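Local coordinates for protein methyl-accepting chemotaxis sensory transducer (PDB 4K08) that probably senses small extracytoplasmic ligands through a PAS-like Cache domain in the periplasm and passes the signal to the chemotaxis machinery, at residues A[41-46]-A[133-138]; A[57-62]-A[123-128]; A[82-85]-A[91-94]. One frame throughout, in Å; residues are numbered along the deposited sequence.

From the N terminus, the long helix 5-30 turns back into helix 36-49, and contact 1 sets that second helix against the start of strand 135-142, closing the widest loop of the three. Strand 59-62 follows; its contact 2 with strand 120-130 closes a smaller loop nested inside the first, reaching across the sheet over strand 135-142, which lies between them. Contact 3, nested in turn inside contact 2, closes a short turn ahead of helix 92-103. Contacts 1 and 2 share the sheet, Val136 N lying 2.6 Å from Asn61 O, whereas contact 3 meets contact 2 where Phe93 packs beside Trp59 and Asn61. No loops cross.

Contact 1: residues A[41-46]-A[133-138]; sequences RAALEA and WGWVVG
The indole of Trp135 has the ring of Trp133 over one face and helix 36-49 at its edge: Trp133 CE3 stands 3.5 Å above that face, offset toward the rim, and Ala43 CB lies close to the ring plane, 4.0 Å from Trp135 CZ3. Leu44 meets the adjacent corner of the same benzene ring at a slant, CD2 3.6 Å from Trp135 CH2, with CG nearly as close. The edge of Trp133 is also turned toward Ala43, whose CB lies 4.3 Å from Trp133 CZ3, so one methyl touches both indoles. With Trp135 CG anti to the carbonyl carbon (chi1 -78°) and chi2 at 6°, the benzene half of the ring lies against the helix. No hydrogen bond joins 41-46 to 133-138; the grip is wholly apolar and modest, with 151 Å² buried. Around it, Arg40 makes a cation-pi contact with Trp133, and Tyr130 meets that ring edge-to-face. Ala43 also packs on Leu21 of helix 5-30, while Leu44 reaches Val60 of strand 59-62 and Val68 of strand 67-69. At the turn, Gly134 (phi 66°) and Trp135 both face Tyr130 and form a G1 beta bulge where strand 120-130 gives way to 135-142. A second helix held by tryptophans to the last strand thus belongs to the helix-and-sheet packing of this PAS-like single Cache domain.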
ATOM      1  N   ARG A  41     -15.046  -3.316  -2.072  1.00 30.87           N
ATOM      2  CA  ARG A  41     -15.479  -2.136  -1.335  1.00 33.12           C
ATOM      3  C   ARG A  41     -15.327  -2.286   0.198  1.00 31.55           C
ATOM      4  O   ARG A  41     -14.906  -1.333   0.888  1.00 28.30           O
ATOM      5  CB  ARG A  41     -16.897  -1.699  -1.753  1.00 34.98           C
ATOM      6  CG  ARG A  41     -16.883  -1.188  -3.188  1.00 37.20           C
ATOM      7  CD  ARG A  41     -18.138  -0.472  -3.555  1.00 44.05           C
ATOM      8  NE  ARG A  41     -19.220  -1.420  -3.815  1.00 47.39           N
ATOM      9  CZ  ARG A  41     -20.201  -1.734  -2.954  1.00 47.17           C
ATOM     10  NH1 ARG A  41     -20.247  -1.162  -1.753  1.00 39.69           N
ATOM     11  NH2 ARG A  41     -21.155  -2.619  -3.307  1.00 46.46           N
ATOM     12  N   ALA A  42     -15.626  -3.462   0.729  1.00 28.81           N
ATOM     13  CA  ALA A  42     -15.484  -3.711   2.167  1.00 27.58           C
ATOM     14  C   ALA A  42     -13.973  -3.636   2.598  1.00 30.24           C
ATOM     15  O   ALA A  42     -13.638  -3.026   3.626  1.00 29.44           O
ATOM     16  CB  ALA A  42     -16.121  -5.108   2.554  1.00 33.05           C
ATOM     17  N   ALA A  43     -13.080  -4.191   1.780  1.00 26.95           N
ATOM     18  CA  ALA A  43     -11.643  -4.103   2.042  1.00 28.61           C
ATOM     19  C   ALA A  43     -11.156  -2.660   2.031  1.00 29.96           C
ATOM     20  O   ALA A  43     -10.419  -2.232   2.965  1.00 26.75           O
ATOM     21  CB  ALA A  43     -10.870  -4.907   1.030  1.00 28.57           C
ATOM     22  N   LEU A  44     -11.576  -1.897   1.014  1.00 31.28           N
ATOM     23  CA  LEU A  44     -11.184  -0.476   0.910  1.00 30.10           C
ATOM     24  C   LEU A  44     -11.746   0.392   2.028  1.00 29.84           C
ATOM     25  O   LEU A  44     -11.097   1.327   2.453  1.00 26.63           O
ATOM     26  CB  LEU A  44     -11.616   0.151  -0.423  1.00 27.22           C
ATOM     27  CG  LEU A  44     -10.918  -0.441  -1.650  1.00 28.77           C
ATOM     28  CD1 LEU A  44     -11.423   0.242  -2.925  1.00 28.21           C
ATOM     29  CD2 LEU A  44      -9.357  -0.365  -1.520  1.00 26.92           C
ATOM     30  N   GLU A  45     -12.984   0.136   2.437  1.00 25.96           N
ATOM     31  CA  GLU A  45     -13.570   0.854   3.560  1.00 27.67           C
ATOM     32  C   GLU A  45     -12.729   0.647   4.840  1.00 27.20           C
ATOM     33  O   GLU A  45     -12.427   1.613   5.550  1.00 29.55           O
ATOM     34  CB  GLU A  45     -15.010   0.380   3.790  1.00 30.30           C
ATOM     35  CG  GLU A  45     -15.638   0.875   5.061  1.00 28.67           C
ATOM     36  CD  GLU A  45     -17.038   0.289   5.264  1.00 38.32           C
ATOM     37  OE1 GLU A  45     -17.236  -0.961   5.153  1.00 41.21           O
ATOM     38  OE2 GLU A  45     -17.948   1.089   5.532  1.00 36.06           O
ATOM     39  N   ALA A  46     -12.301  -0.585   5.098  1.00 26.59           N
ATOM     40  CA  ALA A  46     -11.470  -0.879   6.259  1.00 26.55           C
ATOM     41  C   ALA A  46     -10.074  -0.207   6.074  1.00 25.63           C
ATOM     42  O   ALA A  46      -9.603   0.505   6.958  1.00 23.92           O
ATOM     43  CB  ALA A  46     -11.343  -2.391   6.466  1.00 26.95           C
ATOM     44  N   TRP A 133      -7.217  -9.667  -7.553  1.00 38.52           N
ATOM     45  CA  TRP A 133      -7.796  -8.374  -7.908  1.00 38.95           C
ATOM     46  C   TRP A 133      -6.767  -7.455  -8.543  1.00 38.76           C
ATOM     47  O   TRP A 133      -7.079  -6.305  -8.895  1.00 37.84           O
ATOM     48  CB  TRP A 133      -8.364  -7.668  -6.660  1.00 38.25           C
ATOM     49  CG  TRP A 133      -9.576  -8.358  -6.065  1.00 39.25           C
ATOM     50  CD1 TRP A 133     -10.380  -9.306  -6.667  1.00 38.55           C
ATOM     51  CD2 TRP A 133     -10.112  -8.142  -4.750  1.00 39.74           C
ATOM     52  NE1 TRP A 133     -11.381  -9.699  -5.790  1.00 38.67           N
ATOM     53  CE2 TRP A 133     -11.248  -8.993  -4.613  1.00 39.61           C
ATOM     54  CE3 TRP A 133      -9.739  -7.309  -3.667  1.00 36.77           C
ATOM     55  CZ2 TRP A 133     -12.022  -9.037  -3.443  1.00 40.46           C
ATOM     56  CZ3 TRP A 133     -10.508  -7.354  -2.491  1.00 36.08           C
ATOM     57  CH2 TRP A 133     -11.640  -8.238  -2.387  1.00 38.43           C
ATOM     58  N   GLY A 134      -5.545  -7.949  -8.681  1.00 36.87           N
ATOM     59  CA  GLY A 134      -4.470  -7.152  -9.256  1.00 35.53           C
ATOM     60  C   GLY A 134      -4.128  -5.975  -8.330  1.00 35.25           C
ATOM     61  O   GLY A 134      -3.789  -4.885  -8.812  1.00 32.72           O
ATOM     62  N   TRP A 135      -4.257  -6.168  -7.010  1.00 35.05           N
ATOM     63  CA  TRP A 135      -3.952  -5.108  -6.038  1.00 34.60           C
ATOM     64  C   TRP A 135      -2.534  -5.191  -5.465  1.00 36.32           C
ATOM     65  O   TRP A 135      -1.993  -6.286  -5.255  1.00 37.52           O
ATOM     66  CB  TRP A 135      -4.911  -5.182  -4.837  1.00 31.78           C
ATOM     67  CG  TRP A 135      -6.237  -4.626  -5.128  1.00 31.32           C
ATOM     68  CD1 TRP A 135      -6.702  -4.191  -6.335  1.00 31.68           C
ATOM     69  CD2 TRP A 135      -7.271  -4.403  -4.190  1.00 29.94           C
ATOM     70  NE1 TRP A 135      -7.987  -3.722  -6.202  1.00 33.11           N
ATOM     71  CE2 TRP A 135      -8.352  -3.830  -4.885  1.00 33.88           C
ATOM     72  CE3 TRP A 135      -7.379  -4.610  -2.803  1.00 32.02           C
ATOM     73  CZ2 TRP A 135      -9.559  -3.482  -4.244  1.00 33.99           C
ATOM     74  CZ3 TRP A 135      -8.562  -4.268  -2.172  1.00 31.62           C
ATOM     75  CH2 TRP A 135      -9.644  -3.723  -2.897  1.00 32.59           C
ATOM     76  N   VAL A 136      -1.979  -4.024  -5.157  1.00 32.17           N
ATOM     77  CA  VAL A 136      -0.787  -3.927  -4.335  1.00 33.26           C
ATOM     78  C   VAL A 136      -1.214  -3.179  -3.080  1.00 31.57           C
ATOM     79  O   VAL A 136      -1.823  -2.130  -3.200  1.00 29.41           O
ATOM     80  CB  VAL A 136       0.325  -3.117  -5.049  1.00 36.54           C
ATOM     81  CG1 VAL A 136       1.553  -2.869  -4.103  1.00 36.51           C
ATOM     82  CG2 VAL A 136       0.748  -3.856  -6.345  1.00 37.97           C
ATOM     83  N   VAL A 137      -0.929  -3.718  -1.902  1.00 30.53           N
ATOM     84  CA  VAL A 137      -1.295  -3.047  -0.637  1.00 30.76           C
ATOM     85  C   VAL A 137       0.003  -2.690   0.089  1.00 31.26           C
ATOM     86  O   VAL A 137       0.931  -3.522   0.142  1.00 33.37           O
ATOM     87  CB  VAL A 137      -2.156  -3.980   0.260  1.00 37.01           C
ATOM     88  CG1 VAL A 137      -2.668  -3.219   1.499  1.00 35.67           C
ATOM     89  CG2 VAL A 137      -3.318  -4.556  -0.561  1.00 33.75           C
ATOM     90  N   GLY A 138       0.117  -1.458   0.588  1.00 27.95           N
ATOM     91  CA  GLY A 138       1.389  -1.012   1.145  1.00 29.84           C
ATOM     92  C   GLY A 138       1.218  -0.147   2.380  1.00 31.43           C
ATOM     93  O   GLY A 138       0.129   0.396   2.630  1.00 25.36           O
TER

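Contact 2: residues A[57-62]-A[123-128]; sequences YFWVND and KISFVT. With ACT (acetate ion), chain C.
Tyr57 and Lys123 meet at an acetate ion in what is probably the ligand pocket of this Cache domain, on one side of its antiparallel sheet; the acetate itself is probably from the crystallisation liquor. Tyr57 OH donates to acetate O at 2.5 Å, with that oxygen at the ring edge and in its plane, and Lys123 NZ donates to OXT at 2.7 Å. Trp59 supplies the floor, acetate CH3 lying 3.5 Å above the centre of its indole. His70 NE2 and Tyr110 OH also bond the anion, so four side chains hold its carboxylate. The lysine reaches in as a fully extended chain, its CG anti to the backbone N (chi1 -170°), and its ammonium is also bonded to Tyr142 OH. Although NZ and Tyr57 OH are close, their angle is too poor for a hydrogen bond; water 1 links NZ instead to Tyr57 O and sits 3.4 Å above the phenol, over its centre. Farther out, Ser125 borders the edge of Trp59, its OG bonded to Tyr110 OH, and Val127 CG1 approaches obliquely, 3.8 Å from Trp59 CZ2. The pyrrole N-H of the indole is held by Asn61, whose ND2 is bonded in turn to Asp62 O. Trp59 NE1 gives its hydrogen to Asn61 OD1 at 3.0 Å, exactly in the ring plane and in the carbonyl plane of the amide.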
ATOM      1  N   TYR A  57      -0.449   4.852   7.738  1.00 21.54           N
ATOM      2  CA  TYR A  57      -1.623   4.487   6.924  1.00 20.65           C
ATOM      3  C   TYR A  57      -1.292   3.469   5.817  1.00 22.03           C
ATOM      4  O   TYR A  57      -0.095   3.199   5.522  1.00 22.39           O
ATOM      5  CB  TYR A  57      -2.198   5.759   6.305  1.00 19.09           C
ATOM      6  CG  TYR A  57      -1.207   6.362   5.301  1.00 19.76           C
ATOM      7  CD1 TYR A  57      -1.188   5.945   3.964  1.00 22.70           C
ATOM      8  CD2 TYR A  57      -0.297   7.352   5.717  1.00 22.44           C
ATOM      9  CE1 TYR A  57      -0.238   6.492   3.040  1.00 22.43           C
ATOM     10  CE2 TYR A  57       0.629   7.918   4.818  1.00 21.85           C
ATOM     11  CZ  TYR A  57       0.654   7.481   3.488  1.00 22.62           C
ATOM     12  OH  TYR A  57       1.576   8.062   2.653  1.00 19.83           O
ATOM     13  N   PHE A  58      -2.347   2.943   5.177  1.00 21.29           N
ATOM     14  CA  PHE A  58      -2.222   1.956   4.093  1.00 24.08           C
ATOM     15  C   PHE A  58      -2.684   2.621   2.799  1.00 24.03           C
ATOM     16  O   PHE A  58      -3.549   3.465   2.870  1.00 22.02           O
ATOM     17  CB  PHE A  58      -3.135   0.727   4.350  1.00 27.08           C
ATOM     18  CG  PHE A  58      -2.822  -0.010   5.639  1.00 26.28           C
ATOM     19  CD1 PHE A  58      -1.757  -0.909   5.709  1.00 27.53           C
ATOM     20  CD2 PHE A  58      -3.571   0.226   6.798  1.00 24.51           C
ATOM     21  CE1 PHE A  58      -1.452  -1.559   6.911  1.00 27.32           C
ATOM     22  CE2 PHE A  58      -3.292  -0.421   7.975  1.00 26.55           C
ATOM     23  CZ  PHE A  58      -2.222  -1.319   8.042  1.00 26.25           C
ATOM     24  N   TRP A  59      -2.196   2.197   1.626  1.00 22.22           N
ATOM     25  CA  TRP A  59      -2.809   2.605   0.372  1.00 25.37           C
ATOM     26  C   TRP A  59      -2.928   1.360  -0.499  1.00 28.76           C
ATOM     27  O   TRP A  59      -2.309   0.341  -0.236  1.00 24.55           O
ATOM     28  CB  TRP A  59      -1.942   3.657  -0.398  1.00 24.49           C
ATOM     29  CG  TRP A  59      -0.691   2.997  -1.007  1.00 25.86           C
ATOM     30  CD1 TRP A  59      -0.569   2.404  -2.274  1.00 26.92           C
ATOM     31  CD2 TRP A  59       0.583   2.810  -0.367  1.00 26.13           C
ATOM     32  NE1 TRP A  59       0.711   1.911  -2.446  1.00 26.84           N
ATOM     33  CE2 TRP A  59       1.425   2.091  -1.292  1.00 28.49           C
ATOM     34  CE3 TRP A  59       1.101   3.157   0.888  1.00 26.23           C
ATOM     35  CZ2 TRP A  59       2.749   1.747  -0.996  1.00 29.83           C
ATOM     36  CZ3 TRP A  59       2.465   2.810   1.185  1.00 28.50           C
ATOM     37  CH2 TRP A  59       3.258   2.113   0.244  1.00 29.28           C
ATOM     38  N   VAL A  60      -3.723   1.458  -1.554  1.00 26.86           N
ATOM     39  CA  VAL A  60      -3.864   0.378  -2.489  1.00 23.84           C
ATOM     40  C   VAL A  60      -3.664   0.939  -3.891  1.00 25.65           C
ATOM     41  O   VAL A  60      -4.282   1.944  -4.261  1.00 25.10           O
ATOM     42  CB  VAL A  60      -5.275  -0.267  -2.412  1.00 26.04           C
ATOM     43  CG1 VAL A  60      -5.379  -1.385  -3.512  1.00 28.18           C
ATOM     44  CG2 VAL A  60      -5.566  -0.806  -0.986  1.00 24.65           C
ATOM     45  N   ASN A  61      -2.802   0.302  -4.675  1.00 27.30           N
ATOM     46  CA  ASN A  61      -2.777   0.594  -6.102  1.00 31.23           C
ATOM     47  C   ASN A  61      -2.870  -0.702  -6.904  1.00 32.09           C
ATOM     48  O   ASN A  61      -2.717  -1.766  -6.328  1.00 30.97           O
ATOM     49  CB  ASN A  61      -1.548   1.442  -6.512  1.00 30.41           C
ATOM     50  CG  ASN A  61      -0.216   0.716  -6.303  1.00 32.89           C
ATOM     51  OD1 ASN A  61       0.424   0.846  -5.250  1.00 31.02           O
ATOM     52  ND2 ASN A  61       0.217  -0.032  -7.320  1.00 31.12           N
ATOM     53  N   ASP A  62      -3.127  -0.605  -8.210  1.00 28.81           N
ATOM     54  CA  ASP A  62      -3.195  -1.829  -9.042  1.00 31.58           C
ATOM     55  C   ASP A  62      -1.946  -1.952  -9.895  1.00 33.97           C
ATOM     56  O   ASP A  62      -0.955  -1.209  -9.688  1.00 31.90           O
ATOM     57  CB  ASP A  62      -4.465  -1.927  -9.931  1.00 31.96           C
ATOM     58  CG  ASP A  62      -4.534  -0.851 -11.033  1.00 34.23           C
ATOM     59  OD1 ASP A  62      -3.497  -0.257 -11.462  1.00 32.60           O
ATOM     60  OD2 ASP A  62      -5.681  -0.581 -11.472  1.00 36.58           O
ATOM     61  N   LYS A 123      11.244   7.480   3.086  1.00 28.21           N
ATOM     62  CA  LYS A 123      10.247   6.520   3.511  1.00 29.70           C
ATOM     63  C   LYS A 123      10.680   5.120   3.094  1.00 29.35           C
ATOM     64  O   LYS A 123      11.292   4.926   2.022  1.00 27.03           O
ATOM     65  CB  LYS A 123       8.873   6.882   2.905  1.00 24.70           C
ATOM     66  CG  LYS A 123       7.682   6.068   3.479  1.00 27.18           C
ATOM     67  CD  LYS A 123       6.311   6.730   3.114  1.00 24.56           C
ATOM     68  CE  LYS A 123       5.109   5.893   3.678  1.00 27.87           C
ATOM     69  NZ  LYS A 123       3.797   6.575   3.370  1.00 23.33           N
ATOM     70  N   ILE A 124      10.378   4.147   3.940  1.00 26.27           N
ATOM     71  CA  ILE A 124      10.625   2.752   3.619  1.00 35.11           C
ATOM     72  C   ILE A 124       9.298   1.993   3.762  1.00 36.99           C
ATOM     73  O   ILE A 124       8.730   1.939   4.865  1.00 31.73           O
ATOM     74  CB  ILE A 124      11.717   2.113   4.544  1.00 35.70           C
ATOM     75  CG1 ILE A 124      13.065   2.871   4.417  1.00 38.46           C
ATOM     76  CG2 ILE A 124      11.897   0.656   4.184  1.00 37.01           C
ATOM     77  CD1 ILE A 124      14.141   2.388   5.390  1.00 43.40           C
ATOM     78  N   SER A 125       8.786   1.447   2.660  1.00 34.36           N
ATOM     79  CA  SER A 125       7.481   0.783   2.706  1.00 35.47           C
ATOM     80  C   SER A 125       7.579  -0.705   2.428  1.00 37.43           C
ATOM     81  O   SER A 125       8.423  -1.156   1.616  1.00 34.43           O
ATOM     82  CB  SER A 125       6.523   1.435   1.716  1.00 33.43           C
ATOM     83  OG  SER A 125       6.171   2.745   2.144  1.00 27.76           O
ATOM     84  N   PHE A 126       6.752  -1.480   3.120  1.00 34.54           N
ATOM     85  CA  PHE A 126       6.515  -2.858   2.709  1.00 36.96           C
ATOM     86  C   PHE A 126       5.259  -2.945   1.824  1.00 36.71           C
ATOM     87  O   PHE A 126       4.172  -2.467   2.217  1.00 33.81           O
ATOM     88  CB  PHE A 126       6.368  -3.785   3.907  1.00 37.82           C
ATOM     89  CG  PHE A 126       6.527  -5.254   3.552  1.00 38.69           C
ATOM     90  CD1 PHE A 126       7.799  -5.785   3.290  1.00 40.07           C
ATOM     91  CD2 PHE A 126       5.420  -6.085   3.458  1.00 38.53           C
ATOM     92  CE1 PHE A 126       7.966  -7.133   2.965  1.00 42.43           C
ATOM     93  CE2 PHE A 126       5.569  -7.441   3.125  1.00 44.40           C
ATOM     94  CZ  PHE A 126       6.848  -7.962   2.876  1.00 43.69           C
ATOM     95  N   VAL A 127       5.417  -3.532   0.635  1.00 32.43           N
ATOM     96  CA  VAL A 127       4.294  -3.771  -0.273  1.00 33.24           C
ATOM     97  C   VAL A 127       4.034  -5.252  -0.493  1.00 39.43           C
ATOM     98  O   VAL A 127       4.949  -6.083  -0.517  1.00 39.23           O
ATOM     99  CB  VAL A 127       4.486  -3.119  -1.638  1.00 36.67           C
ATOM    100  CG1 VAL A 127       4.414  -1.587  -1.505  1.00 32.29           C
ATOM    101  CG2 VAL A 127       5.816  -3.634  -2.340  1.00 33.72           C
ATOM    102  N   THR A 128       2.762  -5.575  -0.643  1.00 38.14           N
ATOM    103  CA  THR A 128       2.358  -6.953  -0.863  1.00 44.08           C
ATOM    104  C   THR A 128       1.268  -6.974  -1.930  1.00 43.83           C
ATOM    105  O   THR A 128       0.788  -5.930  -2.335  1.00 41.54           O
ATOM    106  CB  THR A 128       1.908  -7.606   0.442  1.00 51.98           C
ATOM    107  OG1 THR A 128       1.797  -9.024   0.231  1.00 63.38           O
ATOM    108  CG2 THR A 128       0.587  -7.010   0.898  1.00 44.63           C
TER
HETATM  109  C   ACT C 201       2.814   6.223  -0.030  1.00 27.52           C
HETATM  110  O   ACT C 201       1.843   6.927   0.441  1.00 21.60           O
HETATM  111  OXT ACT C 201       3.822   6.032   0.697  1.00 22.70           O
HETATM  112  CH3 ACT C 201       2.813   5.590  -1.428  1.00 25.11           C
HETATM  113  O   HOH W   1       2.296   4.674   4.776  1.00 17.42           O

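Contact 3: residues A[82-85]-A[91-94]; sequences SGYR and LLFQ
Tyr84 and Phe93 form a T-shaped (edge-to-face) pair where the loop 82-85 folds back on the start of helix 92-103, Leu91 taking the N-cap position. This is the compact side: the edge of Phe93 points at the face of Tyr84, planes at 90° and ring centroids 5.3 Å apart, with Phe93 CE2 offset toward the rim. Leu92 leans in beside it, CD2 3.8 Å from Tyr84 CE1, while its other methyl, CD1, rests 3.6 Å above the centre of the Phe93 ring. Tyr84 CG lies anti to the backbone N (chi1 -180°), which places the ring against Phe93 and Leu92, and Trp112 meets the same ring from strand 105-113. Replacing Tyr84 with an alanine would probably leave the Phe93 edge and Leu92 CD2 without the ring they pack on and open a gap before Trp112. The outer side is more open to solvent, Arg85 and Gly83 being exposed. There Leu91 CG stands 3.6 Å above the guanidinium plane of Arg85, offset toward its rim, while Arg85 NH1 is bonded to Gly89 O. Gln94 turns back toward Gly83 N, but its OE1 is modelled too close to its neighbours for that short bond to be trusted. The backbones are joined more simply: Leu91 CA makes a CA-H...O contact with Tyr84 O, and water 2 donates to that same Tyr84 O at 2.7 Å while accepting from Gln94 N at 3.2 Å.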
ATOM      1  N   SER A  82       1.975   5.287 -13.616  1.00 37.07           N
ATOM      2  CA  SER A  82       3.174   4.863 -14.313  1.00 41.80           C
ATOM      3  C   SER A  82       3.935   6.178 -14.571  1.00 41.33           C
ATOM      4  O   SER A  82       3.387   7.258 -14.678  1.00 48.41           O
ATOM      5  CB  SER A  82       2.877   4.089 -15.613  1.00 46.53           C
ATOM      6  OG  SER A  82       2.002   4.821 -16.420  1.00 46.53           O
ATOM      7  N   GLY A  83       5.189   6.188 -14.582  1.00 39.32           N
ATOM      8  CA  GLY A  83       5.721   7.560 -14.635  1.00 45.07           C
ATOM      9  C   GLY A  83       5.561   8.566 -13.436  1.00 42.67           C
ATOM     10  O   GLY A  83       6.085   9.684 -13.516  1.00 38.78           O
ATOM     11  N   TYR A  84       4.823   8.231 -12.373  1.00 36.75           N
ATOM     12  CA  TYR A  84       4.848   9.054 -11.142  1.00 34.51           C
ATOM     13  C   TYR A  84       6.271   8.943 -10.561  1.00 34.74           C
ATOM     14  O   TYR A  84       6.744   7.833 -10.312  1.00 34.39           O
ATOM     15  CB  TYR A  84       3.825   8.557 -10.098  1.00 33.73           C
ATOM     16  CG  TYR A  84       3.833   9.403  -8.823  1.00 35.48           C
ATOM     17  CD1 TYR A  84       4.976   9.453  -8.009  1.00 35.04           C
ATOM     18  CD2 TYR A  84       2.748  10.197  -8.486  1.00 34.68           C
ATOM     19  CE1 TYR A  84       5.024  10.253  -6.836  1.00 33.38           C
ATOM     20  CE2 TYR A  84       2.764  10.978  -7.317  1.00 33.90           C
ATOM     21  CZ  TYR A  84       3.940  11.016  -6.515  1.00 32.30           C
ATOM     22  OH  TYR A  84       3.987  11.749  -5.367  1.00 33.83           O
ATOM     23  N   ARG A  85       6.969  10.069 -10.397  1.00 33.61           N
ATOM     24  CA  ARG A  85       8.321  10.032  -9.805  1.00 34.93           C
ATOM     25  C   ARG A  85       8.404  10.850  -8.519  1.00 32.77           C
ATOM     26  O   ARG A  85       7.794  11.891  -8.439  1.00 32.36           O
ATOM     27  CB  ARG A  85       9.367  10.617 -10.776  1.00 36.34           C
ATOM     28  CG  ARG A  85       9.441   9.898 -12.120  1.00 39.28           C
ATOM     29  CD  ARG A  85      10.507  10.579 -13.039  1.00 43.31           C
ATOM     30  NE  ARG A  85      10.513   9.925 -14.342  1.00 43.74           N
ATOM     31  CZ  ARG A  85      11.294   8.901 -14.677  1.00 47.35           C
ATOM     32  NH1 ARG A  85      12.186   8.399 -13.817  1.00 42.86           N
ATOM     33  NH2 ARG A  85      11.194   8.396 -15.909  1.00 53.40           N
ATOM     34  N   LEU A  91      10.554   6.075  -9.982  1.00 36.50           N
ATOM     35  CA  LEU A  91       9.236   5.666 -10.473  1.00 36.86           C
ATOM     36  C   LEU A  91       8.720   4.706  -9.408  1.00 34.36           C
ATOM     37  O   LEU A  91       8.653   3.524  -9.627  1.00 35.46           O
ATOM     38  CB  LEU A  91       9.382   4.982 -11.849  1.00 38.57           C
ATOM     39  CG  LEU A  91       9.655   5.925 -13.030  1.00 40.18           C
ATOM     40  CD1 LEU A  91      10.274   5.206 -14.337  1.00 44.87           C
ATOM     41  CD2 LEU A  91       8.333   6.659 -13.369  1.00 40.26           C
ATOM     42  N   LEU A  92       8.426   5.219  -8.209  1.00 32.80           N
ATOM     43  CA  LEU A  92       8.235   4.359  -7.036  1.00 32.83           C
ATOM     44  C   LEU A  92       7.052   3.346  -7.182  1.00 31.55           C
ATOM     45  O   LEU A  92       7.168   2.210  -6.721  1.00 31.40           O
ATOM     46  CB  LEU A  92       8.084   5.205  -5.760  1.00 34.10           C
ATOM     47  CG  LEU A  92       6.923   6.194  -5.735  1.00 30.68           C
ATOM     48  CD1 LEU A  92       5.876   5.763  -4.717  1.00 28.66           C
ATOM     49  CD2 LEU A  92       7.423   7.631  -5.428  1.00 28.98           C
ATOM     50  N   PHE A  93       5.950   3.746  -7.821  1.00 31.74           N
ATOM     51  CA  PHE A  93       4.793   2.816  -7.999  1.00 33.02           C
ATOM     52  C   PHE A  93       5.149   1.727  -9.012  1.00 36.61           C
ATOM     53  O   PHE A  93       4.863   0.548  -8.781  1.00 34.82           O
ATOM     54  CB  PHE A  93       3.513   3.565  -8.397  1.00 35.06           C
ATOM     55  CG  PHE A  93       2.989   4.453  -7.307  1.00 30.94           C
ATOM     56  CD1 PHE A  93       2.346   3.901  -6.194  1.00 29.82           C
ATOM     57  CD2 PHE A  93       3.178   5.835  -7.359  1.00 29.79           C
ATOM     58  CE1 PHE A  93       1.883   4.721  -5.138  1.00 27.92           C
ATOM     59  CE2 PHE A  93       2.715   6.678  -6.316  1.00 29.50           C
ATOM     60  CZ  PHE A  93       2.049   6.100  -5.195  1.00 27.19           C
ATOM     61  N   GLN A  94       5.864   2.112 -10.083  1.00 33.28           N
ATOM     62  CA  GLN A  94       6.388   1.097 -10.994  1.00 36.52           C
ATOM     63  C   GLN A  94       7.264   0.129 -10.177  1.00 36.23           C
ATOM     64  O   GLN A  94       7.166  -1.082 -10.369  1.00 35.71           O
ATOM     65  CB  GLN A  94       7.124   1.716 -12.226  1.00 35.19           C
ATOM     66  CG  GLN A  94       6.217   1.639 -13.519  1.00 49.11           C
ATOM     67  CD  GLN A  94       6.454   2.832 -14.473  1.00 56.58           C
ATOM     68  OE1 GLN A  94       5.795   3.907 -14.345  1.00 55.68           O
ATOM     69  NE2 GLN A  94       7.438   2.674 -15.391  1.00 57.83           N
TER
HETATM   70  O   HOH W   2       5.803   5.281 -10.503  1.00 27.41           O